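Local structure of yeast glycogen phosphorylase (Saccharomyces cerevisiae, 1YGP) at residues A[200-205]-A[668-672]; A[715-719]-A[761-766]. The protein belongs to the carbohydrate phosphorylase family, large two-lobed enzymes of GT-B fold, and carries pyridoxal-5'-phosphate in the model. One frame throughout, in Å; residues are numbered along the deposited sequence.

Interaction 1 (A[200-205]-A[668-672])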
ATOM      1  N   ILE A 200      25.340  -8.686   1.318  1.00 13.61           N
ATOM      2  CA  ILE A 200      26.688  -8.824   1.825  1.00 15.33           C
ATOM      3  C   ILE A 200      27.501  -7.685   1.206  1.00 20.57           C
ATOM      4  O   ILE A 200      27.866  -7.715   0.035  1.00 22.99           O
ATOM      5  CB  ILE A 200      27.236 -10.195   1.446  1.00 12.10           C
ATOM      6  CG1 ILE A 200      26.411 -11.296   2.084  1.00 15.40           C
ATOM      7  CG2 ILE A 200      28.675 -10.289   1.927  1.00 14.33           C
ATOM      8  CD1 ILE A 200      26.431 -11.266   3.633  1.00 10.98           C
ATOM      9  N   ILE A 201      27.760  -6.621   1.956  1.00 25.52           N
ATOM     10  CA  ILE A 201      28.492  -5.463   1.480  1.00 28.76           C
ATOM     11  C   ILE A 201      29.862  -5.572   2.089  1.00 32.40           C
ATOM     12  O   ILE A 201      30.046  -5.620   3.305  1.00 35.34           O
ATOM     13  CB  ILE A 201      27.727  -4.208   1.923  1.00 30.02           C
ATOM     14  CG1 ILE A 201      26.861  -3.875   0.732  1.00 32.26           C
ATOM     15  CG2 ILE A 201      28.597  -3.035   2.356  1.00 27.17           C
ATOM     16  CD1 ILE A 201      25.788  -2.819   1.028  1.00 36.16           C
ATOM     17  N   ASP A 202      30.814  -5.736   1.178  1.00 35.43           N
ATOM     18  CA  ASP A 202      32.233  -5.840   1.508  1.00 35.74           C
ATOM     19  C   ASP A 202      32.566  -7.004   2.426  1.00 30.82           C
ATOM     20  O   ASP A 202      33.402  -6.921   3.319  1.00 28.12           O
ATOM     21  CB  ASP A 202      32.695  -4.526   2.146  1.00 40.82           C
ATOM     22  CG  ASP A 202      34.176  -4.304   1.965  1.00 46.21           C
ATOM     23  OD1 ASP A 202      34.601  -4.161   0.814  1.00 50.81           O
ATOM     24  OD2 ASP A 202      34.884  -4.285   2.974  1.00 51.26           O
ATOM     25  N   GLY A 203      31.862  -8.112   2.205  1.00 30.80           N
ATOM     26  CA  GLY A 203      32.073  -9.329   2.976  1.00 27.77           C
ATOM     27  C   GLY A 203      31.340  -9.350   4.310  1.00 25.07           C
ATOM     28  O   GLY A 203      31.408 -10.334   5.056  1.00 23.11           O
ATOM     29  N   TYR A 204      30.627  -8.270   4.592  1.00 19.41           N
ATOM     30  CA  TYR A 204      29.849  -8.138   5.796  1.00 20.15           C
ATOM     31  C   TYR A 204      28.367  -8.205   5.476  1.00 18.28           C
ATOM     32  O   TYR A 204      27.956  -7.915   4.360  1.00 22.19           O
ATOM     33  CB  TYR A 204      30.139  -6.813   6.438  1.00 23.65           C
ATOM     34  CG  TYR A 204      31.560  -6.699   6.937  1.00 22.33           C
ATOM     35  CD1 TYR A 204      31.878  -7.170   8.210  1.00 23.70           C
ATOM     36  CD2 TYR A 204      32.523  -6.129   6.127  1.00 19.05           C
ATOM     37  CE1 TYR A 204      33.177  -7.071   8.677  1.00 21.69           C
ATOM     38  CE2 TYR A 204      33.815  -6.030   6.595  1.00 22.37           C
ATOM     39  CZ  TYR A 204      34.130  -6.503   7.860  1.00 22.22           C
ATOM     40  OH  TYR A 204      35.421  -6.412   8.315  1.00 33.35           O
ATOM     41  N   GLN A 205      27.532  -8.581   6.422  1.00 15.10           N
ATOM     42  CA  GLN A 205      26.103  -8.618   6.215  1.00 12.54           C
ATOM     43  C   GLN A 205      25.612  -7.215   6.508  1.00 12.15           C
ATOM     44  O   GLN A 205      25.999  -6.631   7.520  1.00 12.05           O
ATOM     45  CB  GLN A 205      25.451  -9.594   7.192  1.00 13.23           C
ATOM     46  CG  GLN A 205      23.933  -9.559   7.182  1.00  9.21           C
ATOM     47  CD  GLN A 205      23.276 -10.095   8.439  1.00  9.34           C
ATOM     48  OE1 GLN A 205      22.921  -9.330   9.311  1.00 12.40           O
ATOM     49  NE2 GLN A 205      23.027 -11.371   8.654  1.00  6.46           N
ATOM     50  N   ILE A 668      30.534 -14.695   9.159  1.00 18.13           N
ATOM     51  CA  ILE A 668      30.189 -14.400   7.775  1.00 11.31           C
ATOM     52  C   ILE A 668      31.373 -13.715   7.115  1.00 11.86           C
ATOM     53  O   ILE A 668      31.696 -14.113   5.994  1.00 17.70           O
ATOM     54  CB  ILE A 668      28.920 -13.521   7.727  1.00  6.28           C
ATOM     55  CG1 ILE A 668      27.716 -14.326   8.245  1.00  3.38           C
ATOM     56  CG2 ILE A 668      28.661 -13.071   6.307  1.00  2.00           C
ATOM     57  CD1 ILE A 668      26.349 -13.624   8.299  1.00  2.00           C
ATOM     58  N   LYS A 669      32.089 -12.779   7.757  1.00 11.67           N
ATOM     59  CA  LYS A 669      33.207 -12.100   7.105  1.00 12.66           C
ATOM     60  C   LYS A 669      34.301 -13.117   6.818  1.00 17.26           C
ATOM     61  O   LYS A 669      34.821 -13.179   5.697  1.00 16.97           O
ATOM     62  CB  LYS A 669      33.778 -10.981   7.987  1.00 12.73           C
ATOM     63  CG  LYS A 669      34.969 -10.201   7.417  1.00 10.42           C
ATOM     64  CD  LYS A 669      34.562  -9.643   6.065  1.00 22.96           C
ATOM     65  CE  LYS A 669      35.679  -9.080   5.189  1.00 24.95           C
ATOM     66  NZ  LYS A 669      36.188  -7.841   5.739  1.00 28.61           N
ATOM     67  N   LEU A 670      34.566 -13.988   7.792  1.00 18.13           N
ATOM     68  CA  LEU A 670      35.587 -15.001   7.663  1.00 19.17           C
ATOM     69  C   LEU A 670      35.330 -15.918   6.484  1.00 18.23           C
ATOM     70  O   LEU A 670      36.295 -16.166   5.748  1.00 20.61           O
ATOM     71  CB  LEU A 670      35.659 -15.799   8.965  1.00 23.90           C
ATOM     72  CG  LEU A 670      36.922 -16.561   9.409  1.00 24.18           C
ATOM     73  CD1 LEU A 670      36.526 -18.025   9.549  1.00 20.81           C
ATOM     74  CD2 LEU A 670      38.101 -16.338   8.454  1.00 20.20           C
ATOM     75  N   ILE A 671      34.087 -16.365   6.236  1.00 18.40           N
ATOM     76  CA  ILE A 671      33.766 -17.230   5.098  1.00 16.16           C
ATOM     77  C   ILE A 671      34.090 -16.471   3.820  1.00 19.73           C
ATOM     78  O   ILE A 671      34.744 -17.004   2.918  1.00 21.46           O
ATOM     79  CB  ILE A 671      32.280 -17.616   5.085  1.00 11.19           C
ATOM     80  CG1 ILE A 671      31.904 -18.404   6.329  1.00 16.34           C
ATOM     81  CG2 ILE A 671      32.013 -18.495   3.885  1.00 11.70           C
ATOM     82  CD1 ILE A 671      30.382 -18.553   6.629  1.00 11.22           C
ATOM     83  N   ASN A 672      33.716 -15.193   3.780  1.00 21.08           N
ATOM     84  CA  ASN A 672      33.953 -14.341   2.617  1.00 21.59           C
ATOM     85  C   ASN A 672      35.422 -14.090   2.325  1.00 16.38           C
ATOM     86  O   ASN A 672      35.854 -14.058   1.169  1.00 11.79           O
ATOM     87  CB  ASN A 672      33.229 -13.014   2.811  1.00 25.51           C
ATOM     88  CG  ASN A 672      31.728 -13.179   2.616  1.00 25.49           C
ATOM     89  OD1 ASN A 672      31.282 -13.729   1.607  1.00 20.40           O
ATOM     90  ND2 ASN A 672      30.893 -12.720   3.540  1.00 20.04           N
TER
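Gly203, in the tight turn joining strands 197-201 and 204-208, faces Lys669 on helix 662-678, their CA atoms 5.1 Å apart. The turn is type I', running from Ile201 to Tyr204 and closed by Tyr204 N bonding Ile201 O at 3.0 Å. Gly203, with phi at 83°, brings bare backbone to the helix. Its carbonyl O is the polar centre of the contact: Asn672 ND2 donates to it at 2.9 Å from above the carbonyl plane rather than along a lone pair, and the N-H bends to 136°. The same oxygen receives a CA-H...O contact from Lys669 CA.

Lys669 reaches past the turn to Tyr204. CG leaves anti to the backbone N, and a bend at chi2 (56°) lays the aliphatic chain over one face of the phenol ring, with CD 3.7 Å from its centroid, a CH-pi contact. A second bend, at chi4, sends NZ toward the ring's hydroxyl, where it makes a weak hydrogen bond to Tyr204 OH of 3.0 Å. Glu803 adds a weak hydrogen bond to Tyr204 OH and a long, weak ion pair to Lys669 NZ. Apart from this, Ile200 CD1 meets Ile668 CG2 at 3.9 Å, and Phe692 of strand 688-693 touches both isoleucines. The Gln205 amide passes Ile668 CD1 while its NE2 bonds Gln198 OE1 and Ser657 O.

Strands 197-201 and 204-208 form a two-residue beta hairpin, which lies along the chain between strands 184-189 and 221-232 of the large mixed sheet. Helix 662-678 is the crossover of a beta-alpha-beta unit linking parallel strands 649-654 and 688-693, so the hairpin tip here joins the two lobes of the GT-B fold.

Interaction 2 (A[715-719]-A[761-766])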
ATOM      1  N   SER A 715      25.967 -29.233  14.336  1.00 10.09           N
ATOM      2  CA  SER A 715      25.867 -28.570  15.638  1.00  9.73           C
ATOM      3  C   SER A 715      26.482 -29.347  16.774  1.00  9.19           C
ATOM      4  O   SER A 715      26.601 -30.582  16.673  1.00 13.81           O
ATOM      5  CB  SER A 715      24.422 -28.341  15.995  1.00 15.71           C
ATOM      6  OG  SER A 715      23.914 -27.228  15.285  1.00 25.83           O
ATOM      7  N   THR A 716      26.843 -28.696  17.883  1.00  7.89           N
ATOM      8  CA  THR A 716      27.413 -29.442  18.992  1.00 12.42           C
ATOM      9  C   THR A 716      26.375 -30.469  19.462  1.00 16.87           C
ATOM     10  O   THR A 716      25.168 -30.155  19.447  1.00 15.59           O
ATOM     11  CB  THR A 716      27.772 -28.496  20.118  1.00 10.31           C
ATOM     12  OG1 THR A 716      28.441 -27.356  19.586  1.00  9.59           O
ATOM     13  CG2 THR A 716      28.690 -29.205  21.091  1.00 10.45           C
ATOM     14  N   ALA A 717      26.764 -31.711  19.816  1.00 16.01           N
ATOM     15  CA  ALA A 717      25.757 -32.688  20.185  1.00 15.16           C
ATOM     16  C   ALA A 717      24.946 -32.313  21.422  1.00 18.63           C
ATOM     17  O   ALA A 717      25.422 -31.840  22.464  1.00 18.23           O
ATOM     18  CB  ALA A 717      26.390 -34.015  20.435  1.00 15.65           C
ATOM     19  N   GLY A 718      23.651 -32.508  21.266  1.00 18.22           N
ATOM     20  CA  GLY A 718      22.743 -32.136  22.317  1.00 20.95           C
ATOM     21  C   GLY A 718      22.102 -30.779  22.112  1.00 22.42           C
ATOM     22  O   GLY A 718      21.285 -30.423  22.965  1.00 24.41           O
ATOM     23  N   THR A 719      22.359 -30.027  21.026  1.00 21.61           N
ATOM     24  CA  THR A 719      21.740 -28.711  20.876  1.00 17.12           C
ATOM     25  C   THR A 719      20.552 -28.578  19.954  1.00 16.07           C
ATOM     26  O   THR A 719      19.936 -27.515  19.959  1.00 21.47           O
ATOM     27  CB  THR A 719      22.765 -27.668  20.406  1.00 15.52           C
ATOM     28  OG1 THR A 719      23.268 -28.153  19.172  1.00 18.26           O
ATOM     29  CG2 THR A 719      23.902 -27.435  21.381  1.00 15.85           C
ATOM     30  N   ASN A 761      31.521 -36.035  19.012  1.00 15.34           N
ATOM     31  CA  ASN A 761      31.038 -36.529  20.281  1.00 18.42           C
ATOM     32  C   ASN A 761      29.539 -36.525  20.366  1.00 18.14           C
ATOM     33  O   ASN A 761      28.821 -35.784  19.691  1.00 20.70           O
ATOM     34  CB  ASN A 761      31.563 -35.710  21.446  1.00 21.07           C
ATOM     35  CG  ASN A 761      33.038 -35.988  21.657  1.00 19.88           C
ATOM     36  OD1 ASN A 761      33.885 -35.582  20.867  1.00 27.65           O
ATOM     37  ND2 ASN A 761      33.434 -36.640  22.732  1.00 15.20           N
ATOM     38  N   LEU A 762      29.177 -37.456  21.236  1.00 19.21           N
ATOM     39  CA  LEU A 762      27.823 -37.747  21.644  1.00 19.36           C
ATOM     40  C   LEU A 762      27.511 -36.815  22.801  1.00 21.94           C
ATOM     41  O   LEU A 762      28.445 -36.372  23.476  1.00 20.33           O
ATOM     42  CB  LEU A 762      27.729 -39.172  22.148  1.00 17.96           C
ATOM     43  CG  LEU A 762      28.450 -40.294  21.418  1.00 16.15           C
ATOM     44  CD1 LEU A 762      28.497 -41.500  22.325  1.00 12.59           C
ATOM     45  CD2 LEU A 762      27.761 -40.617  20.117  1.00  6.78           C
ATOM     46  N   SER A 763      26.228 -36.597  23.099  1.00 26.63           N
ATOM     47  CA  SER A 763      25.791 -35.770  24.208  1.00 29.12           C
ATOM     48  C   SER A 763      26.293 -36.120  25.591  1.00 32.96           C
ATOM     49  O   SER A 763      26.518 -35.175  26.354  1.00 32.17           O
ATOM     50  CB  SER A 763      24.292 -35.757  24.257  1.00 27.30           C
ATOM     51  OG  SER A 763      23.886 -35.088  23.086  1.00 35.90           O
ATOM     52  N   GLU A 764      26.505 -37.405  25.943  1.00 35.34           N
ATOM     53  CA  GLU A 764      26.960 -37.751  27.293  1.00 38.77           C
ATOM     54  C   GLU A 764      28.285 -37.094  27.629  1.00 37.42           C
ATOM     55  O   GLU A 764      28.473 -36.402  28.634  1.00 42.23           O
ATOM     56  CB  GLU A 764      27.171 -39.236  27.473  1.00 43.35           C
ATOM     57  CG  GLU A 764      25.939 -40.098  27.316  1.00 51.32           C
ATOM     58  CD  GLU A 764      25.915 -40.808  25.981  1.00 52.58           C
ATOM     59  OE1 GLU A 764      26.443 -41.920  25.893  1.00 50.90           O
ATOM     60  OE2 GLU A 764      25.364 -40.231  25.045  1.00 57.86           O
ATOM     61  N   ASN A 765      29.155 -37.243  26.646  1.00 34.64           N
ATOM     62  CA  ASN A 765      30.499 -36.721  26.702  1.00 34.62           C
ATOM     63  C   ASN A 765      30.510 -35.198  26.630  1.00 34.40           C
ATOM     64  O   ASN A 765      31.539 -34.621  26.971  1.00 36.32           O
ATOM     65  CB  ASN A 765      31.340 -37.263  25.542  1.00 38.00           C
ATOM     66  CG  ASN A 765      31.036 -38.684  25.064  1.00 40.30           C
ATOM     67  OD1 ASN A 765      30.414 -39.491  25.745  1.00 42.19           O
ATOM     68  ND2 ASN A 765      31.374 -39.073  23.841  1.00 37.81           N
ATOM     69  N   VAL A 766      29.448 -34.461  26.275  1.00 34.58           N
ATOM     70  CA  VAL A 766      29.511 -33.005  26.121  1.00 35.87           C
ATOM     71  C   VAL A 766      29.775 -32.288  27.434  1.00 36.03           C
ATOM     72  O   VAL A 766      30.702 -31.470  27.503  1.00 37.66           O
ATOM     73  CB  VAL A 766      28.192 -32.458  25.487  1.00 35.71           C
ATOM     74  CG1 VAL A 766      28.187 -30.942  25.420  1.00 34.97           C
ATOM     75  CG2 VAL A 766      28.089 -32.934  24.046  1.00 33.73           C
TER
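Thr716 O, just ahead of the Ala717 that meets segment 761-766, is gripped by two donors from Thr719: the hydroxyl OG1 at 2.8 Å and the backbone N at 3.2 Å. The OG1 bond lies in the carbonyl plane, with a C=O...donor angle of 148°. Together they close a type II turn whose middle residues, Ala717 and Gly718, face residues 761-766.

Ala717 carries most of the contact. Its methyl sits against the backbone of the incoming loop, beside Asn761 O and Leu762 C, and 4.1 Å from Val766 CG2. Val766 chi1 is 175°, which leaves CG2 anti to the carbonyl carbon; that branch is the one set against Ala717 CB and the Ala717 carbonyl oxygen, 3.3 Å from the latter. Ser763 OG comes up on the Gly718 part of the turn, 3.2 Å from Gly718 N, but the angle is too poor for a hydrogen bond. Gly718 N instead has a weak bond to Asp741 OD1.

Around the contact, Thr716 OG1 bonds Tyr818 O and Asn761 N bonds Asp823 OD1, tying each loop separately to its surroundings. With no hydrogen bond passing between the two segments, they meet by shape: a turn stiffened by its own bonds presents a methyl and backbone to a valine branch and a serine hydroxyl.

How the interactions relate
Both contacts are partly buried, interaction 2 nearer the surface: three of its six touching residues are exposed, against one of eight in interaction 1. Their nearest atoms stay about 14 Å apart. Both draw on the lobe built round the parallel sheet. Interaction 1 meets it from outside: a hairpin from the other lobe touches a helix packed beside outermost strand 688-693. Interaction 2 stays within the lobe, where the turn after strand 710-713 meets the chain leading from strand 757-759, the other outermost strand, into helix 763-775. Between lobes, an amide-carbonyl bond and a lysine laid over a tyrosine join apolar contact; in interaction 2 the hydrogen bonds run inside the turn or out to other residues.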